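Local coordinates for conserved hypothetical protein (Bacteroides thetaiotaomicron, PDB 2FB6) that is of unknown function, with a compact alpha/beta fold in which helices pack against a parallel beta-sheet, at residues M28-S33 with I42-W47; L10-T15 with N24-Y29; L65-L68 with T73-A76. All blocks are in the same frame, centred on the assembly; numbering follows the deposited sequence. Where two conformers were deposited one is given.

Interaction 1 of 3, residues M28-S33 with I42-W47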
HETATM    1  N   MSE A  28       5.060   2.810  10.128  1.00 13.31           N
HETATM    2  CA  MSE A  28       4.956   3.773  11.210  0.50 13.19           C
HETATM    3  C   MSE A  28       4.432   5.127  10.727  1.00 13.50           C
HETATM    4  O   MSE A  28       3.537   5.729  11.356  1.00 13.53           O
HETATM    5  CB  MSE A  28       6.286   3.950  11.912  0.50 13.72           C
HETATM    6  CG  MSE A  28       6.142   4.767  13.147  0.50 12.60           C
HETATM    7 SE   MSE A  28       7.832   4.878  13.994  0.35 13.75          SE
HETATM    8  CE  MSE A  28       8.649   6.307  12.897  0.50 14.87           C
ATOM      9  N   TYR A  29       4.938   5.607   9.595  1.00 12.29           N
ATOM     10  CA  TYR A  29       4.463   6.900   9.112  1.00 12.02           C
ATOM     11  C   TYR A  29       3.016   6.801   8.617  1.00 11.65           C
ATOM     12  O   TYR A  29       2.202   7.685   8.892  1.00 11.62           O
ATOM     13  CB  TYR A  29       5.380   7.439   8.025  1.00 11.83           C
ATOM     14  CG  TYR A  29       4.922   8.786   7.509  1.00 10.69           C
ATOM     15  CD1 TYR A  29       4.875   9.909   8.350  1.00 10.97           C
ATOM     16  CD2 TYR A  29       4.546   8.950   6.168  1.00 10.79           C
ATOM     17  CE1 TYR A  29       4.457  11.161   7.868  1.00  9.99           C
ATOM     18  CE2 TYR A  29       4.129  10.186   5.693  1.00 12.54           C
ATOM     19  CZ  TYR A  29       4.081  11.279   6.534  1.00 11.77           C
ATOM     20  OH  TYR A  29       3.643  12.486   6.019  1.00 12.16           O
ATOM     21  N   ALA A  30       2.686   5.721   7.919  1.00 12.01           N
ATOM     22  CA  ALA A  30       1.344   5.594   7.372  1.00 11.41           C
ATOM     23  C   ALA A  30       0.307   5.495   8.499  1.00 11.61           C
ATOM     24  O   ALA A  30      -0.730   6.207   8.497  1.00 12.38           O
ATOM     25  CB  ALA A  30       1.259   4.397   6.440  1.00 11.64           C
ATOM     26  N   LEU A  31       0.598   4.652   9.488  1.00 11.98           N
ATOM     27  CA  LEU A  31      -0.343   4.458  10.603  1.00 12.60           C
ATOM     28  C   LEU A  31      -0.545   5.727  11.409  1.00 12.41           C
ATOM     29  O   LEU A  31      -1.687   6.112  11.727  1.00 13.08           O
ATOM     30  CB  LEU A  31       0.109   3.318  11.521  1.00 13.02           C
ATOM     31  CG  LEU A  31      -0.251   1.932  11.023  1.00 15.03           C
ATOM     32  CD1 LEU A  31       0.604   0.890  11.719  1.00 17.06           C
ATOM     33  CD2 LEU A  31      -1.753   1.697  11.279  1.00 15.90           C
ATOM     34  N   ASN A  32       0.558   6.388  11.752  1.00 12.19           N
ATOM     35  CA  ASN A  32       0.450   7.609  12.548  1.00 12.26           C
ATOM     36  C   ASN A  32      -0.233   8.714  11.762  1.00 12.74           C
ATOM     37  O   ASN A  32      -1.071   9.450  12.305  1.00 13.18           O
ATOM     38  CB  ASN A  32       1.820   8.050  13.053  1.00 12.33           C
ATOM     39  CG  ASN A  32       2.214   7.323  14.320  1.00 14.40           C
ATOM     40  OD1 ASN A  32       1.946   7.805  15.415  1.00 18.01           O
ATOM     41  ND2 ASN A  32       2.823   6.140  14.181  1.00 15.55           N
ATOM     42  N   SER A  33       0.114   8.828  10.479  1.00 12.27           N
ATOM     43  CA  SER A  33      -0.522   9.821   9.614  1.00 12.73           C
ATOM     44  C   SER A  33      -2.028   9.651   9.581  1.00 13.04           C
ATOM     45  O   SER A  33      -2.770  10.650   9.661  1.00 12.87           O
ATOM     46  CB  SER A  33       0.006   9.742   8.179  1.00 12.36           C
ATOM     47  OG  SER A  33       1.324  10.219   8.095  1.00 13.73           O
ATOM     48  N   ILE A  42      -4.899   7.715   2.720  1.00 11.33           N
ATOM     49  CA  ILE A  42      -3.602   7.108   2.425  1.00 12.21           C
ATOM     50  C   ILE A  42      -3.853   5.817   1.673  1.00 11.57           C
ATOM     51  O   ILE A  42      -4.616   4.953   2.127  1.00 12.07           O
ATOM     52  CB  ILE A  42      -2.777   6.789   3.689  1.00 12.17           C
ATOM     53  CG1 ILE A  42      -2.572   8.055   4.554  1.00 12.98           C
ATOM     54  CG2 ILE A  42      -1.444   6.132   3.291  1.00 13.16           C
ATOM     55  CD1 ILE A  42      -1.772   7.826   5.804  1.00 14.27           C
ATOM     56  N   ASN A  43      -3.254   5.729   0.493  1.00 10.91           N
ATOM     57  CA  ASN A  43      -3.327   4.536  -0.336  0.50 11.07           C
ATOM     58  C   ASN A  43      -1.938   3.928  -0.490  1.00 11.24           C
ATOM     59  O   ASN A  43      -0.985   4.645  -0.805  1.00 11.97           O
ATOM     60  CB  ASN A  43      -3.866   4.895  -1.726  0.50 11.46           C
ATOM     61  CG  ASN A  43      -3.964   3.687  -2.645  0.50 11.40           C
ATOM     62  OD1 ASN A  43      -3.373   3.664  -3.732  0.50 13.08           O
ATOM     63  ND2 ASN A  43      -4.715   2.681  -2.219  0.50 11.33           N
ATOM     64  N   ILE A  44      -1.836   2.616  -0.289  1.00 10.78           N
ATOM     65  CA  ILE A  44      -0.557   1.928  -0.425  1.00 11.54           C
ATOM     66  C   ILE A  44      -0.673   0.930  -1.561  1.00 10.48           C
ATOM     67  O   ILE A  44      -1.624   0.160  -1.605  1.00 10.47           O
ATOM     68  CB  ILE A  44      -0.145   1.210   0.889  1.00 11.33           C
ATOM     69  CG1 ILE A  44      -0.016   2.242   2.042  1.00 13.15           C
ATOM     70  CG2 ILE A  44       1.177   0.422   0.658  1.00 13.63           C
ATOM     71  CD1 ILE A  44       0.334   1.661   3.373  1.00 14.57           C
ATOM     72  N   ILE A  45       0.289   0.979  -2.479  1.00 10.20           N
ATOM     73  CA  ILE A  45       0.331   0.070  -3.628  1.00 10.26           C
ATOM     74  C   ILE A  45       1.448  -0.948  -3.386  1.00 11.00           C
ATOM     75  O   ILE A  45       2.607  -0.577  -3.258  1.00 11.61           O
ATOM     76  CB  ILE A  45       0.637   0.825  -4.940  1.00 10.79           C
ATOM     77  CG1 ILE A  45      -0.358   1.975  -5.174  1.00 10.96           C
ATOM     78  CG2 ILE A  45       0.664  -0.167  -6.108  1.00 11.51           C
ATOM     79  CD1 ILE A  45       0.148   2.957  -6.224  1.00 13.56           C
ATOM     80  N   LEU A  46       1.074  -2.220  -3.316  1.00 10.85           N
ATOM     81  CA  LEU A  46       2.039  -3.308  -3.183  0.50 11.54           C
ATOM     82  C   LEU A  46       2.429  -3.808  -4.561  1.00 11.54           C
ATOM     83  O   LEU A  46       1.605  -4.367  -5.279  1.00 12.00           O
ATOM     84  CB  LEU A  46       1.427  -4.462  -2.396  0.50 11.84           C
ATOM     85  CG  LEU A  46       1.325  -4.276  -0.892  0.50 11.60           C
ATOM     86  CD1 LEU A  46       0.536  -5.404  -0.275  0.50 11.33           C
ATOM     87  CD2 LEU A  46       2.719  -4.240  -0.309  0.50 13.26           C
ATOM     88  N   TRP A  47       3.691  -3.624  -4.945  1.00 12.21           N
ATOM     89  CA  TRP A  47       4.089  -3.972  -6.305  1.00 12.73           C
ATOM     90  C   TRP A  47       5.590  -4.184  -6.313  1.00 13.58           C
ATOM     91  O   TRP A  47       6.338  -3.251  -6.042  1.00 14.55           O
ATOM     92  CB  TRP A  47       3.715  -2.808  -7.235  1.00 13.07           C
ATOM     93  CG  TRP A  47       3.759  -3.111  -8.704  1.00 13.05           C
ATOM     94  CD1 TRP A  47       4.394  -4.149  -9.324  1.00 13.70           C
ATOM     95  CD2 TRP A  47       3.167  -2.326  -9.736  1.00 12.73           C
ATOM     96  NE1 TRP A  47       4.225  -4.061 -10.687  1.00 13.67           N
ATOM     97  CE2 TRP A  47       3.461  -2.955 -10.962  1.00 13.00           C
ATOM     98  CE3 TRP A  47       2.386  -1.160  -9.743  1.00 12.62           C
ATOM     99  CZ2 TRP A  47       3.027  -2.442 -12.192  1.00 12.83           C
ATOM    100  CZ3 TRP A  47       1.945  -0.659 -10.971  1.00 12.78           C
ATOM    101  CH2 TRP A  47       2.260  -1.298 -12.162  1.00 13.59           C
TER
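A30 and S33 of helix 19-36 rest on I42 and I44 of strand 41-46. This is the second half of a beta-alpha-beta unit, in which the helix leads from strand 9-14 to strand 41-46. The short segments run roughly antiparallel, at 155°, with axes 9.9 Å apart at their closest. The contact is buried.

Van der Waals contacts carry it, and no hydrogen bond crosses. I42 supplies most of the strand's surface. Its CG1 stands anti to the carbonyl carbon (chi1 -56°), and the chain is extended beyond it, which brings the CD1 methyl up to the helix. There CD1 meets the CB of S33 at 3.5 Å and the backbone O of A30 at 3.3 Å. The only side-chain atom of A30, its CB, lies 4.2 Å from CD1 of I44 and a looser 4.5 Å from CG2 of I42.

The hydrogen bonds stay inside the helix. Y29 O takes two, from the backbone N and the OG of S33, which come from opposite faces of its carbonyl plane. M28 O is gripped in the same way by the N and ND2 of N32.

The S33 hydroxyl is thus turned back along the helix, while its CB faces the strand. OG donates to Y29 O at 2.8 Å and sits 3.2 Å above the plane of the Y29 ring, offset toward the rim.

Interaction 2 of 3, residues L10-T15 with N24-Y29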
ATOM      1  N   LEU A  10      -2.173  10.904   0.412  1.00 11.30           N
ATOM      2  CA  LEU A  10      -0.811  10.411   0.175  1.00 12.24           C
ATOM      3  C   LEU A  10      -0.871   9.016  -0.419  1.00 11.41           C
ATOM      4  O   LEU A  10      -1.624   8.176   0.058  1.00 11.19           O
ATOM      5  CB  LEU A  10      -0.035  10.331   1.495  1.00 12.20           C
ATOM      6  CG  LEU A  10       1.400   9.777   1.417  1.00 13.98           C
ATOM      7  CD1 LEU A  10       2.290  10.656   0.533  1.00 15.52           C
ATOM      8  CD2 LEU A  10       1.965   9.599   2.825  1.00 15.68           C
ATOM      9  N   THR A  11      -0.058   8.768  -1.443  1.00 11.58           N
ATOM     10  CA  THR A  11       0.106   7.432  -2.009  1.00 11.59           C
ATOM     11  C   THR A  11       1.523   6.947  -1.738  1.00 11.23           C
ATOM     12  O   THR A  11       2.495   7.702  -1.868  1.00 12.79           O
ATOM     13  CB  THR A  11      -0.207   7.450  -3.493  1.00 12.32           C
ATOM     14  OG1 THR A  11      -1.612   7.692  -3.620  1.00 14.16           O
ATOM     15  CG2 THR A  11       0.121   6.113  -4.162  1.00 13.22           C
ATOM     16  N   ILE A  12       1.635   5.692  -1.312  1.00 11.10           N
ATOM     17  CA  ILE A  12       2.944   5.097  -1.161  1.00 11.71           C
ATOM     18  C   ILE A  12       3.030   3.938  -2.137  1.00 11.25           C
ATOM     19  O   ILE A  12       2.202   3.033  -2.079  1.00 11.93           O
ATOM     20  CB  ILE A  12       3.179   4.591   0.282  1.00 11.86           C
ATOM     21  CG1 ILE A  12       3.116   5.770   1.272  1.00 12.43           C
ATOM     22  CG2 ILE A  12       4.541   3.860   0.384  1.00 12.54           C
ATOM     23  CD1 ILE A  12       3.043   5.357   2.737  1.00 14.30           C
ATOM     24  N   LEU A  13       4.015   3.983  -3.036  1.00 10.32           N
ATOM     25  CA  LEU A  13       4.324   2.833  -3.871  1.00 11.00           C
ATOM     26  C   LEU A  13       5.342   1.984  -3.112  1.00 11.19           C
ATOM     27  O   LEU A  13       6.514   2.353  -2.984  1.00 11.99           O
ATOM     28  CB  LEU A  13       4.881   3.299  -5.211  1.00 11.04           C
ATOM     29  CG  LEU A  13       5.332   2.224  -6.207  1.00 11.37           C
ATOM     30  CD1 LEU A  13       4.206   1.256  -6.579  1.00 12.97           C
ATOM     31  CD2 LEU A  13       5.900   2.885  -7.445  1.00 12.30           C
ATOM     32  N   TRP A  14       4.875   0.869  -2.568  1.00 11.34           N
ATOM     33  CA  TRP A  14       5.692   0.024  -1.716  1.00 11.54           C
ATOM     34  C   TRP A  14       6.259  -1.119  -2.561  1.00 11.64           C
ATOM     35  O   TRP A  14       5.546  -2.061  -2.916  1.00 11.23           O
ATOM     36  CB  TRP A  14       4.812  -0.488  -0.569  1.00 11.80           C
ATOM     37  CG  TRP A  14       5.421  -1.508   0.326  1.00 12.05           C
ATOM     38  CD1 TRP A  14       6.715  -1.965   0.319  1.00 11.91           C
ATOM     39  CD2 TRP A  14       4.763  -2.179   1.399  1.00 11.91           C
ATOM     40  NE1 TRP A  14       6.880  -2.921   1.306  1.00 11.30           N
ATOM     41  CE2 TRP A  14       5.700  -3.062   1.989  1.00 12.15           C
ATOM     42  CE3 TRP A  14       3.465  -2.118   1.928  1.00 13.67           C
ATOM     43  CZ2 TRP A  14       5.375  -3.886   3.070  1.00 12.72           C
ATOM     44  CZ3 TRP A  14       3.132  -2.958   3.004  1.00 12.87           C
ATOM     45  CH2 TRP A  14       4.086  -3.826   3.561  1.00 13.22           C
ATOM     46  N   THR A  15       7.547  -1.017  -2.890  1.00 12.44           N
ATOM     47  CA  THR A  15       8.231  -2.065  -3.657  1.00 12.94           C
ATOM     48  C   THR A  15       9.217  -2.842  -2.803  1.00 13.00           C
ATOM     49  O   THR A  15       9.535  -3.988  -3.116  1.00 13.51           O
ATOM     50  CB  THR A  15       9.014  -1.506  -4.880  1.00 13.38           C
ATOM     51  OG1 THR A  15      10.166  -0.790  -4.437  1.00 15.70           O
ATOM     52  CG2 THR A  15       8.132  -0.600  -5.755  1.00 14.24           C
ATOM     53  N   ASN A  24       9.834   0.449  10.235  1.00 16.99           N
ATOM     54  CA  ASN A  24      10.255   1.683  10.906  1.00 17.45           C
ATOM     55  C   ASN A  24      10.025   2.976  10.147  1.00 17.26           C
ATOM     56  O   ASN A  24      10.099   4.068  10.730  1.00 17.92           O
ATOM     57  CB  ASN A  24      11.709   1.569  11.307  1.00 18.28           C
ATOM     58  CG  ASN A  24      11.935   0.470  12.304  1.00 20.67           C
ATOM     59  OD1 ASN A  24      11.702   0.656  13.498  1.00 23.66           O
ATOM     60  ND2 ASN A  24      12.389  -0.681  11.832  1.00 21.90           N
HETATM   61  N   MSE A  25       9.749   2.860   8.863  1.00 15.38           N
HETATM   62  CA  MSE A  25       9.495   4.045   8.054  1.00 15.50           C
HETATM   63  C   MSE A  25       8.076   3.956   7.526  1.00 14.99           C
HETATM   64  O   MSE A  25       7.194   4.733   7.929  1.00 15.00           O
HETATM   65  CB  MSE A  25      10.537   4.183   6.932  1.00 15.70           C
HETATM   66  CG  MSE A  25      10.592   5.565   6.291  1.00 17.20           C
HETATM   67 SE   MSE A  25       9.165   5.842   4.983  0.70 17.36          SE
HETATM   68  CE  MSE A  25       8.424   7.492   5.742  1.00 16.62           C
ATOM     69  N   LEU A  26       7.839   2.964   6.675  1.00 14.40           N
ATOM     70  CA  LEU A  26       6.620   2.921   5.906  1.00 14.08           C
ATOM     71  C   LEU A  26       5.381   2.751   6.789  1.00 13.79           C
ATOM     72  O   LEU A  26       4.490   3.608   6.768  1.00 14.13           O
ATOM     73  CB  LEU A  26       6.718   1.797   4.873  1.00 15.06           C
ATOM     74  CG  LEU A  26       5.725   1.837   3.725  1.00 17.54           C
ATOM     75  CD1 LEU A  26       6.326   1.102   2.524  1.00 19.00           C
ATOM     76  CD2 LEU A  26       4.403   1.220   4.149  1.00 19.24           C
ATOM     77  N   ALA A  27       5.326   1.671   7.569  1.00 13.49           N
ATOM     78  CA  ALA A  27       4.135   1.400   8.376  1.00 13.29           C
ATOM     79  C   ALA A  27       3.959   2.427   9.485  1.00 13.77           C
ATOM     80  O   ALA A  27       2.840   2.887   9.747  1.00 13.62           O
ATOM     81  CB  ALA A  27       4.162  -0.013   8.949  1.00 13.66           C
HETATM   82  N   MSE A  28       5.060   2.810  10.128  1.00 13.31           N
HETATM   83  CA  MSE A  28       4.956   3.773  11.210  0.50 13.19           C
HETATM   84  C   MSE A  28       4.432   5.127  10.727  1.00 13.50           C
HETATM   85  O   MSE A  28       3.537   5.729  11.356  1.00 13.53           O
HETATM   86  CB  MSE A  28       6.286   3.950  11.912  0.50 13.72           C
HETATM   87  CG  MSE A  28       6.142   4.767  13.147  0.50 12.60           C
HETATM   88 SE   MSE A  28       7.832   4.878  13.994  0.35 13.75          SE
HETATM   89  CE  MSE A  28       8.649   6.307  12.897  0.50 14.87           C
ATOM     90  N   TYR A  29       4.938   5.607   9.595  1.00 12.29           N
ATOM     91  CA  TYR A  29       4.463   6.900   9.112  1.00 12.02           C
ATOM     92  C   TYR A  29       3.016   6.801   8.617  1.00 11.65           C
ATOM     93  O   TYR A  29       2.202   7.685   8.892  1.00 11.62           O
ATOM     94  CB  TYR A  29       5.380   7.439   8.025  1.00 11.83           C
ATOM     95  CG  TYR A  29       4.922   8.786   7.509  1.00 10.69           C
ATOM     96  CD1 TYR A  29       4.875   9.909   8.350  1.00 10.97           C
ATOM     97  CD2 TYR A  29       4.546   8.950   6.168  1.00 10.79           C
ATOM     98  CE1 TYR A  29       4.457  11.161   7.868  1.00  9.99           C
ATOM     99  CE2 TYR A  29       4.129  10.186   5.693  1.00 12.54           C
ATOM    100  CZ  TYR A  29       4.081  11.279   6.534  1.00 11.77           C
ATOM    101  OH  TYR A  29       3.643  12.486   6.019  1.00 12.16           O
TER
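L26 and W14 both send CG anti to the backbone N, with chi1 at -163° and 173°, which carries the leucine branch out toward the strand and the indole toward the helix. Their side chains are roughly perpendicular. The CD1 methyl of L26 lies over one face of the indole. It is 3.8 Å from the centroid of the W14 five-membered ring and 20° off the ring normal, a CH-pi contact. The nearest ring atom is CG of W14, 3.5 Å from L26 CD1. The second methyl, L26 CD2, reaches the six-membered ring at W14 CE3, 4.1 Å away.

I12 continues the apolar surface. Its CG2 packs on L26 CD1 at 3.9 Å, and the two side chains run alongside in opposite senses. Toward the start of the strand, L10 CD2 touches the Y29 ring at CE2, 3.6 Å away. The polar ends are held elsewhere: W14 NE1 bonds to T16 O, and Y29 OH to W39 NE1.

With an alanine in place of W14, L26 CD1 would probably lose its aromatic floor, a gap would open between helix and strand, and T16 O would lose the indole N-H.

The contact forms the first half of the beta-alpha-beta unit. Helix 19-36 has a wider pi-type turn at 24-27. W14 also touches I44 and L46 of neighbouring strand 41-46, and V60 and I64 of helix 58-70, so the indole lies where two helices meet the sheet.

Interaction 3 of 3, residues L65-L68 with T73-A76; sequences LEML and TIEA
L68 and I74 set their side chains nearly square to each other where helix 58-70 leads into strand 73-77. This is the helix-to-strand part of a parallel alpha/beta sheet, and it adds the next parallel strand beside 41-46. The two segments are only a few residues apart in the chain. The nearest CA atoms are those of L68 and T73, 6.3 Å apart.

I74 is the main strand residue. Its side chain leaves the strand toward the helix. CG1 is anti to the carbonyl carbon (chi1 -51°) and the chain runs on straight to CD1, which comes within reach of both L68 CG and M67 CB. The isobutyl group of L68 lies across this extended arm. L68 CD2 touches I74 CG1 at 3.9 Å and I74 CD1 at 4.0 Å. The branch carbon, L68 CG, also comes within 4.0 Å of I74 CD1. The contact is therefore methyl and branch against the length of the isoleucine arm.

M67 takes a different part. It is a selenomethionine, and it meets I74 through the base of its side chain. The rest of the chain, bent at chi3, goes to other partners: M67 touches L31 of helix 19-36 and I44 of strand 41-46. It thus lies between two helices and the sheet.

No hydrogen bond joins the two segments. The neighbouring E75 sends its side chain to the other face of the sheet, where it forms a salt bridge with R98 and a hydrogen bond with Y107. On the helix side the contact is wholly apolar. Its looser edge is the pair M67 CB and I74 CD1, 4.2 Å apart.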
ATOM      1  N   LEU A  65      -2.788  -5.715   8.635  1.00 13.78           N
ATOM      2  CA  LEU A  65      -4.102  -5.740   9.265  0.70 13.84           C
ATOM      3  C   LEU A  65      -4.371  -4.476  10.081  1.00 14.00           C
ATOM      4  O   LEU A  65      -5.478  -3.922  10.025  1.00 14.22           O
ATOM      5  CB  LEU A  65      -4.277  -7.007  10.104  0.70 14.42           C
ATOM      6  CG  LEU A  65      -4.156  -8.313   9.301  0.70 15.51           C
ATOM      7  CD1 LEU A  65      -4.228  -9.517  10.244  0.70 15.43           C
ATOM      8  CD2 LEU A  65      -5.188  -8.433   8.170  0.70 16.80           C
ATOM      9  N   GLU A  66      -3.360  -4.000  10.809  1.00 13.99           N
ATOM     10  CA  GLU A  66      -3.516  -2.763  11.580  0.60 14.55           C
ATOM     11  C   GLU A  66      -3.730  -1.586  10.647  1.00 13.96           C
ATOM     12  O   GLU A  66      -4.565  -0.715  10.922  1.00 13.95           O
ATOM     13  CB  GLU A  66      -2.324  -2.491  12.509  0.60 14.64           C
ATOM     14  CG  GLU A  66      -2.588  -1.344  13.512  0.60 15.64           C
ATOM     15  CD  GLU A  66      -1.380  -0.973  14.360  0.60 15.98           C
ATOM     16  OE1 GLU A  66      -0.389  -1.728  14.348  0.60 18.57           O
ATOM     17  OE2 GLU A  66      -1.410   0.091  15.032  0.60 18.04           O
HETATM   18  N   MSE A  67      -2.985  -1.552   9.544  1.00 13.96           N
HETATM   19  CA  MSE A  67      -3.157  -0.449   8.603  1.00 14.22           C
HETATM   20  C   MSE A  67      -4.561  -0.465   8.012  1.00 13.40           C
HETATM   21  O   MSE A  67      -5.225   0.572   7.955  1.00 13.61           O
HETATM   22  CB  MSE A  67      -2.071  -0.474   7.522  1.00 14.12           C
HETATM   23  CG  MSE A  67      -0.735  -0.002   8.071  1.00 15.60           C
HETATM   24 SE   MSE A  67       0.608   0.255   6.713  0.70 19.48          SE
HETATM   25  CE  MSE A  67       0.797  -1.373   6.500  1.00 12.64           C
ATOM     26  N   LEU A  68      -5.030  -1.641   7.605  1.00 13.88           N
ATOM     27  CA  LEU A  68      -6.389  -1.719   7.053  1.00 13.91           C
ATOM     28  C   LEU A  68      -7.450  -1.296   8.066  1.00 14.29           C
ATOM     29  O   LEU A  68      -8.409  -0.613   7.699  1.00 14.45           O
ATOM     30  CB  LEU A  68      -6.699  -3.112   6.492  1.00 13.34           C
ATOM     31  CG  LEU A  68      -5.942  -3.476   5.205  1.00 14.64           C
ATOM     32  CD1 LEU A  68      -6.025  -4.976   4.902  1.00 15.44           C
ATOM     33  CD2 LEU A  68      -6.462  -2.686   3.995  1.00 14.36           C
ATOM     34  N   THR A  73      -6.030   2.405   2.693  1.00 11.27           N
ATOM     35  CA  THR A  73      -6.399   1.448   1.648  1.00 11.54           C
ATOM     36  C   THR A  73      -5.118   0.798   1.127  1.00 11.58           C
ATOM     37  O   THR A  73      -4.077   1.444   1.055  1.00 11.01           O
ATOM     38  CB  THR A  73      -7.213   2.105   0.494  1.00 12.10           C
ATOM     39  OG1 THR A  73      -6.467   3.188  -0.070  1.00 12.75           O
ATOM     40  CG2 THR A  73      -8.522   2.671   1.020  1.00 13.65           C
ATOM     41  N   ILE A  74      -5.191  -0.479   0.770  1.00 10.99           N
ATOM     42  CA  ILE A  74      -4.023  -1.211   0.257  1.00 10.84           C
ATOM     43  C   ILE A  74      -4.452  -2.041  -0.939  1.00 10.87           C
ATOM     44  O   ILE A  74      -5.435  -2.759  -0.855  1.00 11.29           O
ATOM     45  CB  ILE A  74      -3.368  -2.137   1.317  1.00 11.19           C
ATOM     46  CG1 ILE A  74      -3.101  -1.356   2.610  1.00 12.49           C
ATOM     47  CG2 ILE A  74      -2.054  -2.719   0.740  1.00 11.44           C
ATOM     48  CD1 ILE A  74      -2.484  -2.184   3.720  1.00 12.31           C
ATOM     49  N   GLU A  75      -3.740  -1.884  -2.057  1.00 10.23           N
ATOM     50  CA  GLU A  75      -4.036  -2.613  -3.283  1.00 10.96           C
ATOM     51  C   GLU A  75      -2.743  -3.218  -3.790  1.00 10.83           C
ATOM     52  O   GLU A  75      -1.669  -2.661  -3.556  1.00 12.16           O
ATOM     53  CB  GLU A  75      -4.670  -1.692  -4.331  1.00 10.92           C
ATOM     54  CG  GLU A  75      -3.872  -0.405  -4.609  1.00 11.18           C
ATOM     55  CD  GLU A  75      -4.569   0.556  -5.572  1.00 12.83           C
ATOM     56  OE1 GLU A  75      -5.641   0.197  -6.104  1.00 16.16           O
ATOM     57  OE2 GLU A  75      -4.031   1.661  -5.801  1.00 14.17           O
ATOM     58  N   ALA A  76      -2.845  -4.389  -4.409  1.00 11.19           N
ATOM     59  CA  ALA A  76      -1.660  -5.100  -4.870  1.00 11.73           C
ATOM     60  C   ALA A  76      -1.782  -5.390  -6.347  1.00 11.56           C
ATOM     61  O   ALA A  76      -2.876  -5.689  -6.842  1.00 11.94           O
ATOM     62  CB  ALA A  76      -1.478  -6.413  -4.095  1.00 12.20           C
TER

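Interactions 1 and 2 are two halves of one beta-alpha-beta unit. Their segments overlap at M28 and Y29, though of these only Y29 touches across, and only in interaction 2. Their centres are about 4 Å apart. Their strands are neighbours: I45 N lies 2.8 Å from I12 O, a probable hydrogen bond. Interaction 3 follows later in the chain and sets helix 58-70 on the same sheet. Its centre is about 8 Å from that of interaction 1. L46 N and E75 O, 2.8 Å apart, probably bond strands 41-46 and 73-77. The helices also touch, L31 CG lying 3.6 Å from M67 CG. No active site is known for this protein. All three contacts are buried and lie where helices meet the sheet.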